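S-layer domain-containing protein (Ruminiclostridium thermocellum ATCC 27405, PDB 4QVS) is of unknown function, but carries a concanavalin A-like lectin/glucanase domain and is probably displayed on the cell surface. Local coordinates at residues S50-G53 with V54-Y57. Residues are numbered along the deposited sequence; the frame is centred on the assembly and turned at random.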
loop_
_atom_site.group_PDB
_atom_site.type_symbol
_atom_site.label_atom_id
_atom_site.label_comp_id
_atom_site.label_asym_id
_atom_site.label_seq_id
_atom_site.Cartn_x
_atom_site.Cartn_y
_atom_site.Cartn_z
ATOM N N SER A 50 9.298 -17.750 15.766
ATOM C CA SER A 50 10.117 -17.539 14.588
ATOM C C SER A 50 10.037 -18.763 13.655
ATOM O O SER A 50 10.586 -19.823 13.991
ATOM C CB SER A 50 11.561 -17.333 14.965
ATOM O OG SER A 50 12.234 -16.882 13.822
ATOM N N LEU A 51 9.435 -18.560 12.471
ATOM C CA LEU A 51 9.210 -19.615 11.464
ATOM C C LEU A 51 10.255 -19.518 10.367
ATOM O O LEU A 51 10.496 -18.417 9.840
ATOM C CB LEU A 51 7.813 -19.449 10.857
ATOM C CG LEU A 51 6.633 -19.346 11.844
ATOM C CD1 LEU A 51 5.307 -19.167 11.111
ATOM C CD2 LEU A 51 6.546 -20.568 12.756
ATOM N N ASP A 52 10.849 -20.659 10.006
ATOM C CA ASP A 52 11.927 -20.683 9.051
ATOM C C ASP A 52 11.522 -20.420 7.609
ATOM O O ASP A 52 12.370 -20.156 6.785
ATOM C CB ASP A 52 12.753 -21.960 9.159
ATOM C CG ASP A 52 11.940 -23.243 8.831
ATOM O OD1 ASP A 52 10.763 -23.131 8.432
ATOM O OD2 ASP A 52 12.519 -24.344 8.988
ATOM N N GLY A 53 10.240 -20.443 7.306
ATOM C CA GLY A 53 9.805 -20.262 5.941
ATOM C C GLY A 53 9.991 -21.530 5.111
ATOM O O GLY A 53 9.857 -21.493 3.904
ATOM N N VAL A 54 10.320 -22.631 5.758
ATOM C CA VAL A 54 10.584 -23.900 5.066
ATOM C C VAL A 54 9.509 -24.896 5.443
ATOM O O VAL A 54 8.798 -25.366 4.602
ATOM C CB VAL A 54 11.971 -24.480 5.430
ATOM C CG1 VAL A 54 12.216 -25.821 4.730
ATOM C CG2 VAL A 54 13.059 -23.499 5.054
ATOM N N ASP A 55 9.371 -25.198 6.725
ATOM C CA ASP A 55 8.356 -26.174 7.135
ATOM C C ASP A 55 7.779 -25.924 8.523
ATOM O O ASP A 55 7.062 -26.742 9.062
ATOM C CB ASP A 55 8.941 -27.563 7.020
ATOM C CG ASP A 55 10.225 -27.756 7.802
ATOM O OD1 ASP A 55 10.510 -27.053 8.785
ATOM O OD2 ASP A 55 10.985 -28.666 7.423
ATOM N N ASP A 56 8.054 -24.755 9.076
ATOM C CA ASP A 56 7.582 -24.378 10.400
ATOM C C ASP A 56 6.210 -23.761 10.374
ATOM O O ASP A 56 5.895 -22.982 9.483
ATOM C CB ASP A 56 8.527 -23.298 11.012
ATOM C CG ASP A 56 9.879 -23.832 11.320
ATOM O OD1 ASP A 56 10.125 -25.067 11.152
ATOM O OD2 ASP A 56 10.713 -23.021 11.739
ATOM N N TYR A 57 5.424 -24.025 11.419
ATOM C CA TYR A 57 4.072 -23.452 11.548
ATOM C C TYR A 57 3.513 -23.599 12.952
ATOM O O TYR A 57 4.107 -24.221 13.800
ATOM C CB TYR A 57 3.092 -24.143 10.569
ATOM C CG TYR A 57 2.910 -25.607 10.894
ATOM C CD1 TYR A 57 3.861 -26.522 10.513
ATOM C CD2 TYR A 57 1.776 -26.080 11.556
ATOM C CE1 TYR A 57 3.705 -27.877 10.791
ATOM C CE2 TYR A 57 1.618 -27.473 11.827
ATOM C CZ TYR A 57 2.618 -28.340 11.442
ATOM O OH TYR A 57 2.595 -29.712 11.698
HETATM O O HOH W 1 7.659 -21.644 8.021
#
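Asp52 and Asp56 each take backbone N-H groups from the other's part of the tight connection between strand 47-52 and strand 57-60, a loop of the concanavalin A-like domain closed as an Asx turn that is carried two residues further. With its CG between the backbone N and carbonyl carbon (chi1 63°), Asp52 folds its carboxylate back over the turn, where OD1 collects three successive amides. Val54 N is 2.8 Å from Asp52 OD1 and arrives from above the carboxylate plane; Asp55 N, 3.0 Å from the same OD1, and, in a longer bond, Asp56 N come from the syn side, tilted out of the plane. Asp56 OD2 takes Asp52 N at 2.9 Å from above its own plane and also bonds Ser36 OG. The two carboxylates lie stacked, planes 9° apart, with Asp52 OD2 and Asp56 OD1 3.3 Å apart as like charges; the amide N-H groups probably offset the repulsion. Buried Leu51 sets CD2 against Asp56 CB at 3.8 Å, and Ile179 of the second subunit packs on Leu51, while residues 50-52 pair antiparallel with a strand of that subunit. The outer side is looser: Val54 and Asp55 are exposed, and Asp55 OD1 faces Asp52 OD2 at 3.4 Å without a bond. Gly53 turns the chain at positive phi (78°), and a water accepts from Gly53 N and lies 2.7 Å from Asp56 O.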